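Local coordinates for protein cellulase CEL9M (Clostridium cellulolyticum, PDB 1IA6) that probably hydrolyses internal beta-1,4-glucosidic linkages of cellulose and related beta-glucans, as a family 9 glycoside hydrolase, at residues N285-Q290 and K299-W304; G68-I73 and Y415-V420; G64-Y69 and S202-T207; M348-G353 and D397-D402. One frame throughout, in Å; residues are numbered along the deposited sequence.

Contact 1: N285-Q290 and K299-W304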
loop_
_atom_site.group_PDB
_atom_site.type_symbol
_atom_site.label_atom_id
_atom_site.label_comp_id
_atom_site.label_asym_id
_atom_site.label_seq_id
_atom_site.Cartn_x
_atom_site.Cartn_y
_atom_site.Cartn_z
ATOM N N ASN A 285 9.345 -13.955 15.744
ATOM C CA ASN A 285 10.246 -13.993 16.893
ATOM C C ASN A 285 11.398 -13.012 16.728
ATOM O O ASN A 285 11.927 -12.493 17.711
ATOM C CB ASN A 285 10.788 -15.409 17.112
ATOM C CG ASN A 285 9.736 -16.351 17.661
ATOM O OD1 ASN A 285 8.854 -15.936 18.413
ATOM N ND2 ASN A 285 9.829 -17.625 17.302
ATOM N N TYR A 286 11.781 -12.754 15.483
ATOM C CA TYR A 286 12.858 -11.817 15.207
ATOM C C TYR A 286 12.398 -10.408 15.582
ATOM O O TYR A 286 13.146 -9.640 16.186
ATOM C CB TYR A 286 13.243 -11.886 13.726
ATOM C CG TYR A 286 14.419 -11.014 13.357
ATOM C CD1 TYR A 286 14.243 -9.673 13.028
ATOM C CD2 TYR A 286 15.716 -11.530 13.354
ATOM C CE1 TYR A 286 15.330 -8.862 12.705
ATOM C CE2 TYR A 286 16.809 -10.732 13.034
ATOM C CZ TYR A 286 16.609 -9.399 12.710
ATOM O OH TYR A 286 17.688 -8.612 12.384
ATOM N N TRP A 287 11.158 -10.077 15.237
ATOM C CA TRP A 287 10.619 -8.761 15.563
ATOM C C TRP A 287 10.380 -8.589 17.056
ATOM O O TRP A 287 10.474 -7.484 17.579
ATOM C CB TRP A 287 9.312 -8.505 14.803
ATOM C CG TRP A 287 9.539 -7.840 13.485
ATOM C CD1 TRP A 287 10.082 -8.402 12.362
ATOM C CD2 TRP A 287 9.307 -6.463 13.173
ATOM N NE1 TRP A 287 10.205 -7.456 11.372
ATOM C CE2 TRP A 287 9.738 -6.257 11.843
ATOM C CE3 TRP A 287 8.779 -5.379 13.889
ATOM C CZ2 TRP A 287 9.656 -5.010 11.214
ATOM C CZ3 TRP A 287 8.699 -4.138 13.262
ATOM C CH2 TRP A 287 9.138 -3.967 11.937
ATOM N N LYS A 288 10.076 -9.683 17.744
ATOM C CA LYS A 288 9.826 -9.616 19.180
ATOM C C LYS A 288 11.041 -9.204 20.002
ATOM O O LYS A 288 10.911 -8.460 20.978
ATOM C CB LYS A 288 9.350 -10.970 19.710
ATOM C CG LYS A 288 7.951 -11.383 19.310
ATOM C CD LYS A 288 7.651 -12.761 19.885
ATOM C CE LYS A 288 6.269 -13.241 19.505
ATOM N NZ LYS A 288 6.003 -14.585 20.086
ATOM N N THR A 289 12.219 -9.677 19.609
ATOM C CA THR A 289 13.424 -9.401 20.387
ATOM C C THR A 289 14.662 -8.860 19.675
ATOM O O THR A 289 15.534 -8.276 20.317
ATOM C CB THR A 289 13.856 -10.675 21.134
ATOM O OG1 THR A 289 14.129 -11.710 20.179
ATOM C CG2 THR A 289 12.753 -11.148 22.066
ATOM N N GLN A 290 14.754 -9.053 18.365
ATOM C CA GLN A 290 15.923 -8.602 17.620
ATOM C C GLN A 290 15.794 -7.198 17.047
ATOM O O GLN A 290 16.775 -6.455 16.980
ATOM C CB GLN A 290 16.228 -9.586 16.488
ATOM C CG GLN A 290 16.462 -11.014 16.958
ATOM C CD GLN A 290 17.775 -11.176 17.687
ATOM O OE1 GLN A 290 18.846 -11.041 17.096
ATOM N NE2 GLN A 290 17.702 -11.461 18.981
ATOM N N LYS A 299 8.891 -0.283 17.524
ATOM C CA LYS A 299 9.803 -1.212 16.864
ATOM C C LYS A 299 10.355 -0.409 15.692
ATOM O O LYS A 299 9.610 -0.007 14.794
ATOM C CB LYS A 299 9.050 -2.447 16.364
ATOM C CG LYS A 299 8.609 -3.382 17.476
ATOM C CD LYS A 299 9.814 -4.016 18.149
ATOM C CE LYS A 299 9.406 -4.915 19.301
ATOM N NZ LYS A 299 10.604 -5.525 19.944
ATOM N N TRP A 300 11.663 -0.182 15.713
ATOM C CA TRP A 300 12.355 0.626 14.713
ATOM C C TRP A 300 13.168 -0.252 13.765
ATOM O O TRP A 300 14.276 -0.667 14.100
ATOM C CB TRP A 300 13.285 1.597 15.454
ATOM C CG TRP A 300 13.670 2.834 14.708
ATOM C CD1 TRP A 300 12.994 4.020 14.683
ATOM C CD2 TRP A 300 14.843 3.023 13.913
ATOM N NE1 TRP A 300 13.677 4.937 13.922
ATOM C CE2 TRP A 300 14.815 4.351 13.437
ATOM C CE3 TRP A 300 15.916 2.198 13.554
ATOM C CZ2 TRP A 300 15.822 4.877 12.623
ATOM C CZ3 TRP A 300 16.917 2.720 12.744
ATOM C CH2 TRP A 300 16.860 4.048 12.288
ATOM N N LEU A 301 12.629 -0.526 12.581
ATOM C CA LEU A 301 13.323 -1.375 11.616
ATOM C C LEU A 301 14.422 -0.642 10.853
ATOM O O LEU A 301 15.531 -1.157 10.693
ATOM C CB LEU A 301 12.325 -1.960 10.615
ATOM C CG LEU A 301 12.929 -2.920 9.585
ATOM C CD1 LEU A 301 13.421 -4.184 10.294
ATOM C CD2 LEU A 301 11.879 -3.276 8.531
ATOM N N SER A 302 14.097 0.549 10.364
ATOM C CA SER A 302 15.043 1.361 9.612
ATOM C C SER A 302 14.629 2.825 9.749
ATOM O O SER A 302 13.611 3.126 10.374
ATOM C CB SER A 302 15.064 0.931 8.142
ATOM O OG SER A 302 16.187 1.475 7.467
ATOM N N ASN A 303 15.400 3.730 9.153
ATOM C CA ASN A 303 15.131 5.160 9.285
ATOM C C ASN A 303 14.079 5.788 8.379
ATOM O O ASN A 303 13.451 6.771 8.767
ATOM C CB ASN A 303 16.437 5.950 9.133
ATOM C CG ASN A 303 17.038 5.816 7.751
ATOM O OD1 ASN A 303 17.452 4.731 7.346
ATOM N ND2 ASN A 303 17.083 6.923 7.014
ATOM N N TRP A 304 13.883 5.243 7.183
ATOM C CA TRP A 304 12.915 5.823 6.260
ATOM C C TRP A 304 11.563 5.122 6.310
ATOM O O TRP A 304 11.480 3.912 6.112
ATOM C CB TRP A 304 13.472 5.796 4.835
ATOM C CG TRP A 304 12.889 6.862 3.964
ATOM C CD1 TRP A 304 11.716 6.808 3.269
ATOM C CD2 TRP A 304 13.420 8.177 3.753
ATOM N NE1 TRP A 304 11.481 8.009 2.641
ATOM C CE2 TRP A 304 12.511 8.866 2.922
ATOM C CE3 TRP A 304 14.576 8.840 4.189
ATOM C CZ2 TRP A 304 12.721 10.190 2.517
ATOM C CZ3 TRP A 304 14.786 10.154 3.787
ATOM C CH2 TRP A 304 13.860 10.815 2.959
#

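Contact 2: G68-I73 and Y415-V420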
loop_
_atom_site.group_PDB
_atom_site.type_symbol
_atom_site.label_atom_id
_atom_site.label_comp_id
_atom_site.label_asym_id
_atom_site.label_seq_id
_atom_site.Cartn_x
_atom_site.Cartn_y
_atom_site.Cartn_z
ATOM N N GLY A 68 0.529 -1.121 -7.270
ATOM C CA GLY A 68 -0.034 -2.461 -7.178
ATOM C C GLY A 68 -0.011 -3.018 -5.765
ATOM O O GLY A 68 -0.981 -3.627 -5.308
ATOM N N TYR A 69 1.106 -2.823 -5.075
ATOM C CA TYR A 69 1.252 -3.283 -3.693
ATOM C C TYR A 69 0.156 -2.673 -2.822
ATOM O O TYR A 69 -0.520 -3.371 -2.066
ATOM C CB TYR A 69 2.621 -2.854 -3.146
ATOM C CG TYR A 69 2.738 -2.936 -1.637
ATOM C CD1 TYR A 69 3.033 -4.142 -1.008
ATOM C CD2 TYR A 69 2.539 -1.806 -0.839
ATOM C CE1 TYR A 69 3.128 -4.226 0.382
ATOM C CE2 TYR A 69 2.631 -1.878 0.554
ATOM C CZ TYR A 69 2.924 -3.092 1.155
ATOM O OH TYR A 69 3.006 -3.180 2.526
ATOM N N SER A 70 -0.011 -1.359 -2.929
ATOM C CA SER A 70 -1.013 -0.658 -2.133
ATOM C C SER A 70 -2.418 -1.188 -2.386
ATOM O O SER A 70 -3.174 -1.427 -1.445
ATOM C CB SER A 70 -0.946 0.842 -2.415
ATOM O OG SER A 70 0.292 1.367 -1.956
ATOM N N ALA A 71 -2.766 -1.378 -3.654
ATOM C CA ALA A 71 -4.084 -1.896 -4.005
ATOM C C ALA A 71 -4.271 -3.303 -3.448
ATOM O O ALA A 71 -5.360 -3.663 -3.003
ATOM C CB ALA A 71 -4.262 -1.907 -5.523
ATOM N N ALA A 72 -3.209 -4.103 -3.478
ATOM C CA ALA A 72 -3.283 -5.470 -2.975
ATOM C C ALA A 72 -3.438 -5.531 -1.462
ATOM O O ALA A 72 -4.211 -6.340 -0.948
ATOM C CB ALA A 72 -2.041 -6.260 -3.401
ATOM N N ILE A 73 -2.705 -4.685 -0.746
ATOM C CA ILE A 73 -2.776 -4.682 0.714
ATOM C C ILE A 73 -4.116 -4.148 1.209
ATOM O O ILE A 73 -4.652 -4.635 2.205
ATOM C CB ILE A 73 -1.625 -3.852 1.331
ATOM C CG1 ILE A 73 -0.280 -4.464 0.934
ATOM C CG2 ILE A 73 -1.778 -3.772 2.850
ATOM C CD1 ILE A 73 -0.196 -5.970 1.091
ATOM N N TYR A 415 2.519 3.696 2.606
ATOM C CA TYR A 415 2.543 3.940 4.048
ATOM C C TYR A 415 1.151 3.659 4.606
ATOM O O TYR A 415 0.984 2.894 5.560
ATOM C CB TYR A 415 2.882 5.403 4.346
ATOM C CG TYR A 415 4.338 5.801 4.223
ATOM C CD1 TYR A 415 5.229 5.078 3.431
ATOM C CD2 TYR A 415 4.810 6.942 4.874
ATOM C CE1 TYR A 415 6.557 5.485 3.291
ATOM C CE2 TYR A 415 6.132 7.358 4.741
ATOM C CZ TYR A 415 6.998 6.627 3.948
ATOM O OH TYR A 415 8.298 7.048 3.810
ATOM N N ASN A 416 0.147 4.291 4.003
ATOM C CA ASN A 416 -1.227 4.126 4.458
ATOM C C ASN A 416 -1.869 2.776 4.193
ATOM O O ASN A 416 -2.784 2.380 4.912
ATOM C CB ASN A 416 -2.114 5.229 3.875
ATOM C CG ASN A 416 -2.180 6.446 4.779
ATOM O OD1 ASN A 416 -1.172 7.110 5.013
ATOM N ND2 ASN A 416 -3.367 6.731 5.304
ATOM N N ALA A 417 -1.401 2.060 3.175
ATOM C CA ALA A 417 -1.986 0.757 2.866
ATOM C C ALA A 417 -1.940 -0.163 4.087
ATOM O O ALA A 417 -2.952 -0.750 4.472
ATOM C CB ALA A 417 -1.249 0.115 1.696
ATOM N N GLY A 418 -0.762 -0.271 4.697
ATOM C CA GLY A 418 -0.595 -1.114 5.866
ATOM C C GLY A 418 -1.316 -0.587 7.094
ATOM O O GLY A 418 -1.726 -1.368 7.955
ATOM N N LEU A 419 -1.468 0.731 7.180
ATOM C CA LEU A 419 -2.150 1.350 8.314
ATOM C C LEU A 419 -3.619 0.963 8.308
ATOM O O LEU A 419 -4.180 0.607 9.343
ATOM C CB LEU A 419 -2.027 2.876 8.259
ATOM C CG LEU A 419 -2.771 3.640 9.365
ATOM C CD1 LEU A 419 -2.190 3.273 10.731
ATOM C CD2 LEU A 419 -2.663 5.130 9.130
ATOM N N VAL A 420 -4.249 1.043 7.140
ATOM C CA VAL A 420 -5.657 0.679 7.040
ATOM C C VAL A 420 -5.849 -0.751 7.540
ATOM O O VAL A 420 -6.756 -1.027 8.325
ATOM C CB VAL A 420 -6.166 0.772 5.587
ATOM C CG1 VAL A 420 -7.603 0.271 5.509
ATOM C CG2 VAL A 420 -6.088 2.208 5.100
#

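Contact 3: G64-Y69 and S202-T207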
loop_
_atom_site.group_PDB
_atom_site.type_symbol
_atom_site.label_atom_id
_atom_site.label_comp_id
_atom_site.label_asym_id
_atom_site.label_seq_id
_atom_site.Cartn_x
_atom_site.Cartn_y
_atom_site.Cartn_z
ATOM N N GLY A 64 4.330 1.927 -10.844
ATOM C CA GLY A 64 3.675 0.627 -10.835
ATOM C C GLY A 64 3.787 -0.319 -9.649
ATOM O O GLY A 64 2.786 -0.930 -9.260
ATOM N N LEU A 65 4.973 -0.466 -9.066
ATOM C CA LEU A 65 5.103 -1.408 -7.959
ATOM C C LEU A 65 4.342 -0.973 -6.711
ATOM O O LEU A 65 3.522 -1.732 -6.192
ATOM C CB LEU A 65 6.581 -1.675 -7.638
ATOM C CG LEU A 65 6.851 -2.788 -6.613
ATOM C CD1 LEU A 65 6.005 -4.024 -6.920
ATOM C CD2 LEU A 65 8.337 -3.142 -6.638
ATOM N N PRO A 66 4.604 0.241 -6.202
ATOM C CA PRO A 66 3.856 0.647 -5.007
ATOM C C PRO A 66 2.362 0.824 -5.288
ATOM O O PRO A 66 1.540 0.696 -4.384
ATOM C CB PRO A 66 4.545 1.947 -4.578
ATOM C CG PRO A 66 5.158 2.465 -5.845
ATOM C CD PRO A 66 5.665 1.214 -6.520
ATOM N N GLN A 67 2.007 1.123 -6.537
ATOM C CA GLN A 67 0.595 1.282 -6.881
ATOM C C GLN A 67 -0.093 -0.078 -6.724
ATOM O O GLN A 67 -1.156 -0.181 -6.109
ATOM C CB GLN A 67 0.446 1.787 -8.322
ATOM C CG GLN A 67 -0.982 2.158 -8.731
ATOM C CD GLN A 67 -1.303 3.648 -8.586
ATOM O OE1 GLN A 67 -2.409 4.086 -8.915
ATOM N NE2 GLN A 67 -0.342 4.429 -8.099
ATOM N N GLY A 68 0.529 -1.121 -7.270
ATOM C CA GLY A 68 -0.034 -2.461 -7.178
ATOM C C GLY A 68 -0.011 -3.018 -5.765
ATOM O O GLY A 68 -0.981 -3.627 -5.308
ATOM N N TYR A 69 1.106 -2.823 -5.075
ATOM C CA TYR A 69 1.252 -3.283 -3.693
ATOM C C TYR A 69 0.156 -2.673 -2.822
ATOM O O TYR A 69 -0.520 -3.371 -2.066
ATOM C CB TYR A 69 2.621 -2.854 -3.146
ATOM C CG TYR A 69 2.738 -2.936 -1.637
ATOM C CD1 TYR A 69 3.033 -4.142 -1.008
ATOM C CD2 TYR A 69 2.539 -1.806 -0.839
ATOM C CE1 TYR A 69 3.128 -4.226 0.382
ATOM C CE2 TYR A 69 2.631 -1.878 0.554
ATOM C CZ TYR A 69 2.924 -3.092 1.155
ATOM O OH TYR A 69 3.006 -3.180 2.526
ATOM N N SER A 202 15.285 5.225 -10.071
ATOM C CA SER A 202 16.065 5.097 -8.845
ATOM C C SER A 202 15.176 5.254 -7.616
ATOM O O SER A 202 15.635 5.121 -6.481
ATOM C CB SER A 202 17.178 6.149 -8.814
ATOM O OG SER A 202 16.637 7.458 -8.797
ATOM N N PHE A 203 13.897 5.520 -7.852
ATOM C CA PHE A 203 12.939 5.736 -6.774
ATOM C C PHE A 203 12.426 4.443 -6.168
ATOM O O PHE A 203 12.294 4.327 -4.950
ATOM C CB PHE A 203 11.780 6.579 -7.302
ATOM C CG PHE A 203 12.225 7.881 -7.896
ATOM C CD1 PHE A 203 12.677 8.912 -7.079
ATOM C CD2 PHE A 203 12.259 8.056 -9.273
ATOM C CE1 PHE A 203 13.164 10.094 -7.626
ATOM C CE2 PHE A 203 12.744 9.236 -9.829
ATOM C CZ PHE A 203 13.197 10.256 -9.002
ATOM N N TYR A 204 12.131 3.473 -7.022
ATOM C CA TYR A 204 11.651 2.185 -6.553
ATOM C C TYR A 204 12.459 1.070 -7.190
ATOM O O TYR A 204 12.028 0.437 -8.152
ATOM C CB TYR A 204 10.161 2.035 -6.866
ATOM C CG TYR A 204 9.296 2.861 -5.937
ATOM C CD1 TYR A 204 9.000 2.411 -4.650
ATOM C CD2 TYR A 204 8.826 4.118 -6.321
ATOM C CE1 TYR A 204 8.260 3.192 -3.765
ATOM C CE2 TYR A 204 8.084 4.908 -5.445
ATOM C CZ TYR A 204 7.806 4.438 -4.168
ATOM O OH TYR A 204 7.077 5.209 -3.293
ATOM N N GLN A 205 13.651 0.850 -6.648
ATOM C CA GLN A 205 14.543 -0.188 -7.144
ATOM C C GLN A 205 14.181 -1.528 -6.512
ATOM O O GLN A 205 14.457 -1.767 -5.336
ATOM C CB GLN A 205 15.989 0.186 -6.823
ATOM C CG GLN A 205 16.475 1.387 -7.616
ATOM C CD GLN A 205 17.842 1.862 -7.179
ATOM O OE1 GLN A 205 17.981 2.553 -6.166
ATOM N NE2 GLN A 205 18.864 1.489 -7.936
ATOM N N ALA A 206 13.563 -2.399 -7.305
ATOM C CA ALA A 206 13.129 -3.708 -6.826
ATOM C C ALA A 206 14.259 -4.729 -6.818
ATOM O O ALA A 206 15.207 -4.631 -7.601
ATOM C CB ALA A 206 11.978 -4.212 -7.678
ATOM N N THR A 207 14.140 -5.721 -5.941
ATOM C CA THR A 207 15.170 -6.743 -5.812
ATOM C C THR A 207 14.664 -8.179 -5.894
ATOM O O THR A 207 15.465 -9.109 -5.991
ATOM C CB THR A 207 15.904 -6.604 -4.469
ATOM O OG1 THR A 207 14.985 -6.855 -3.397
ATOM C CG2 THR A 207 16.474 -5.203 -4.314
#

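Contact 4: M348-G353 and D397-D402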
loop_
_atom_site.group_PDB
_atom_site.type_symbol
_atom_site.label_atom_id
_atom_site.label_comp_id
_atom_site.label_asym_id
_atom_site.label_seq_id
_atom_site.Cartn_x
_atom_site.Cartn_y
_atom_site.Cartn_z
ATOM N N MET A 348 2.186 13.097 20.339
ATOM C CA MET A 348 1.535 13.527 19.113
ATOM C C MET A 348 0.994 12.348 18.324
ATOM O O MET A 348 1.504 11.231 18.417
ATOM C CB MET A 348 2.514 14.314 18.229
ATOM C CG MET A 348 3.595 13.470 17.562
ATOM S SD MET A 348 4.685 14.426 16.465
ATOM C CE MET A 348 3.694 14.489 14.978
ATOM N N SER A 349 -0.060 12.600 17.559
ATOM C CA SER A 349 -0.639 11.571 16.714
ATOM C C SER A 349 0.172 11.604 15.430
ATOM O O SER A 349 0.446 12.682 14.903
ATOM C CB SER A 349 -2.092 11.896 16.386
ATOM O OG SER A 349 -2.491 11.219 15.205
ATOM N N TYR A 350 0.563 10.438 14.930
ATOM C CA TYR A 350 1.328 10.386 13.695
ATOM C C TYR A 350 0.430 10.279 12.470
ATOM O O TYR A 350 0.905 10.128 11.339
ATOM C CB TYR A 350 2.349 9.252 13.758
ATOM C CG TYR A 350 3.538 9.644 14.606
ATOM C CD1 TYR A 350 4.394 10.662 14.193
ATOM C CD2 TYR A 350 3.772 9.050 15.846
ATOM C CE1 TYR A 350 5.453 11.084 14.991
ATOM C CE2 TYR A 350 4.833 9.466 16.658
ATOM C CZ TYR A 350 5.667 10.482 16.222
ATOM O OH TYR A 350 6.719 10.904 17.004
ATOM N N ILE A 351 -0.876 10.366 12.710
ATOM C CA ILE A 351 -1.857 10.359 11.634
ATOM C C ILE A 351 -2.366 11.797 11.568
ATOM O O ILE A 351 -2.969 12.295 12.518
ATOM C CB ILE A 351 -3.049 9.424 11.931
ATOM C CG1 ILE A 351 -2.578 7.967 11.985
ATOM C CG2 ILE A 351 -4.107 9.579 10.850
ATOM C CD1 ILE A 351 -3.687 6.992 12.334
ATOM N N ILE A 352 -2.105 12.476 10.459
ATOM C CA ILE A 352 -2.539 13.862 10.319
ATOM C C ILE A 352 -4.061 13.992 10.411
ATOM O O ILE A 352 -4.798 13.185 9.848
ATOM C CB ILE A 352 -2.046 14.455 8.980
ATOM C CG1 ILE A 352 -0.515 14.532 8.986
ATOM C CG2 ILE A 352 -2.648 15.843 8.758
ATOM C CD1 ILE A 352 0.080 14.987 7.670
ATOM N N GLY A 353 -4.524 15.003 11.141
ATOM C CA GLY A 353 -5.955 15.221 11.275
ATOM C C GLY A 353 -6.650 14.370 12.321
ATOM O O GLY A 353 -7.867 14.466 12.500
ATOM N N ASP A 397 12.733 8.557 19.554
ATOM C CA ASP A 397 11.335 8.981 19.647
ATOM C C ASP A 397 11.129 10.464 19.357
ATOM O O ASP A 397 10.054 11.008 19.620
ATOM C CB ASP A 397 10.770 8.664 21.033
ATOM C CG ASP A 397 10.713 7.182 21.311
ATOM O OD1 ASP A 397 9.984 6.470 20.589
ATOM O OD2 ASP A 397 11.400 6.728 22.250
ATOM N N LYS A 398 12.151 11.113 18.810
ATOM C CA LYS A 398 12.060 12.534 18.499
ATOM C C LYS A 398 11.483 12.762 17.105
ATOM O O LYS A 398 11.761 12.005 16.174
ATOM C CB LYS A 398 13.443 13.189 18.595
ATOM C CG LYS A 398 14.160 12.945 19.916
ATOM C CD LYS A 398 13.365 13.487 21.095
ATOM C CE LYS A 398 14.064 13.203 22.418
ATOM N NZ LYS A 398 13.278 13.717 23.578
ATOM N N PHE A 399 10.677 13.810 16.974
ATOM C CA PHE A 399 10.066 14.149 15.697
ATOM C C PHE A 399 10.378 15.598 15.337
ATOM O O PHE A 399 10.222 16.497 16.163
ATOM C CB PHE A 399 8.547 13.968 15.761
ATOM C CG PHE A 399 7.866 14.132 14.431
ATOM C CD1 PHE A 399 7.938 13.129 13.474
ATOM C CD2 PHE A 399 7.180 15.302 14.125
ATOM C CE1 PHE A 399 7.334 13.288 12.227
ATOM C CE2 PHE A 399 6.573 15.469 12.881
ATOM C CZ PHE A 399 6.653 14.458 11.933
ATOM N N LEU A 400 10.822 15.819 14.104
ATOM C CA LEU A 400 11.141 17.162 13.637
ATOM C C LEU A 400 10.089 17.585 12.619
ATOM O O LEU A 400 10.139 17.187 11.454
ATOM C CB LEU A 400 12.534 17.184 12.999
ATOM C CG LEU A 400 13.689 16.762 13.915
ATOM C CD1 LEU A 400 14.999 16.771 13.134
ATOM C CD2 LEU A 400 13.770 17.703 15.111
ATOM N N ASP A 401 9.133 18.386 13.074
ATOM C CA ASP A 401 8.054 18.854 12.218
ATOM C C ASP A 401 8.435 20.148 11.506
ATOM O O ASP A 401 8.105 21.241 11.967
ATOM C CB ASP A 401 6.788 19.065 13.057
ATOM C CG ASP A 401 5.563 19.356 12.210
ATOM O OD1 ASP A 401 5.657 19.280 10.966
ATOM O OD2 ASP A 401 4.499 19.653 12.792
ATOM N N ASP A 402 9.140 20.021 10.387
ATOM C CA ASP A 402 9.544 21.190 9.618
ATOM C C ASP A 402 9.668 20.903 8.124
ATOM O O ASP A 402 9.686 19.751 7.691
ATOM C CB ASP A 402 10.856 21.769 10.159
ATOM C CG ASP A 402 12.012 20.807 10.042
ATOM O OD1 ASP A 402 13.143 21.196 10.405
ATOM O OD2 ASP A 402 11.794 19.663 9.587
HETATM O O HOH W 1 7.543 9.765 19.304
#

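Contact 1: N285-Q290 and K299-W304
The W287 indole and the K299 chain lie alongside each other with opposite headings: the six-membered half of the indole reaches toward the 299-304 loop while the lysine chain runs back to the helix that carries the tryptophan. K299 CB sits 3.6 Å from W287 CZ3, the tightest carbon contact of the pair. With K299 CG beside its own backbone N (chi1 -72°) and a second bend at chi2, the remaining methylenes are extended and bring the ammonium group to the carbonyls of W287 and K288, in the C-terminal part of helix 274-289. There K299 NZ donates to both W287 O and K288 O, each at 3.1 Å. The two bonds differ in geometry. K299 NZ approaches W287 O in the carbonyl plane with a C=O...N angle of 155°, whereas toward K288 O it stands well above the carbonyl plane, at 108°, not on a lone pair. T293 OG1 is a third partner of the ammonium group. A positive charge next to carbonyls at the C-terminal part of a helix is consistent with a favourable interaction with the helix dipole. L301 completes the apolar half, its side chain set roughly perpendicular to the indole; L301 CD2 lies 3.9 Å from W287 CZ2, and L301 CB packs on W287 CH2. The indole N-H is engaged by W252 O. The contact closes the short connection between helix 274-289 and helix 306-323 near the protein surface. Helix 306-323 packs against W287 through E313 and against L301 through Y309, while helix 327-341 supplies Q336, whose OE1 accepts the backbone N-H of K299.

Contact 2: G68-I73 and Y415-V420
A417 points its methyl group at the backbone of the facing helix, with its CB 3.9 Å from S70 CA, and this small side chain carries the largest share of the van der Waals packing. The CA atoms of S70 and A417 are 5.3 Å apart, a close approach consistent with the small A417 and S70 at this point. I73 adds the branched part: its CB meets A417 CB at 4.0 Å. Its CG2, anti to the backbone N, reaches over the A417 carbonyl, 3.6 Å from A417 O, and continues toward G418 N. The short segments run nearly parallel, 9° apart, with their axes 8.7 Å from each other. Both belong to the buried centre of the alpha-barrel catalytic module, the (alpha/alpha)6 fold of family 9, where helix 64-80 meets helix 413-429. V420 of the latter also packs on helix 6-15, and A71 of the former on helix 91-107; the N416 amide ties helix 413-429 to S13 O, G387 O and L389 N. No hydrogen bond joins the two segments. S70 OG, although near the A417 methyl, bonds to P66 O one turn earlier in its own helix.

Contact 3: G64-Y69 and S202-T207
One face of the Y204 ring receives P66, whose CG stands over the ring centre in a CH-pi contact, 3.7 Å from the centroid and 10° off the ring normal. The contact joins the first turn of helix 64-80, one of the helices of the (alpha/alpha)6 barrel, to the loop 202-207 that leads into helix 210-224. The pyrrolidine comes CG first, with CB near Y204 CE1 and CD near Y204 CG and CD1 flanking it, tilted so that N and CA of P66 stand farther off. With CG beside the backbone N (chi1 -75°), the phenol of Y204 reaches past P66; its OH is hydrogen-bonded to D56 OD2, and its ring also meets W256 edge-to-face and F63 with planes at about 55°. The loop then continues toward the calcium site: the side chain of A206 is about 4 Å from that of D257, a calcium ligand, and T207 OG1 bonds to D257 OD2. The L65 side chain lies about 6 Å from the calcium ion and packs also on helix 152-169. No hydrogen bond crosses between the two segments. Next to the proline-tyrosine pair, the second point of attachment is a single methyl-methyl contact, L65 CD2 to A206 CB at 3.9 Å.

Contact 4: M348-G353 and D397-D402
F399 presents one ring face to the end of M348, whose CE lies over the rim, 4.0 Å from the ring centroid, in a CH-pi contact. The sulfur stands more obliquely, with M348 SD 3.5 Å from F399 CD2, a Met-aromatic contact. M348 CG lies between its backbone N and carbonyl carbon (chi1 72°), and the chain turns at chi3 to set the methyl on the ring. Y350 meets the same phenylalanine with its edge, in an offset edge-to-face pair: Y350 CE1 is 3.6 Å from F399 CD1, and the planes are inclined at 67°. No direct hydrogen bond joins the two segments; a water links them, 2.7 Å from Y350 OH and donating to D397 O at 2.8 Å. D397 itself is held by Y339, T294 and G296. Thus two long loops, one after helix 327-341 and one before helix 406-409, are packed together beside the predicted active-site residue D401, whose carboxylate is bonded by the backbone N of I360 and, weakly, of H361. Sulfur, methyl and aromatic edge hold F399 by dispersion and weak electrostatics; F399 is thus packed by apolar and aromatic contacts, two residues before D401.

Overall arrangement
Contact 2 is the core of the set, its centre about 2 Å from the centre of the chain: van der Waals packing with no hydrogen bond, round A417, S70 and I73 of two barrel helices. Contact 3 starts from the same helix, 64-80, and shares G68 and Y69 with it, but lies further out, where an aromatic face and a nearby calcium site replace helix packing. Contacts 1 and 4 have their centres about 20 Å from that of the chain; contact 1 is a surface contact with a lysine gripping helix carbonyls, whereas contact 4 is buried between loops and relies on sulfur, rings and one water. Both are nested within the chain span closed by contact 2 and touch it, through W304 with Y415 and I351 with L419.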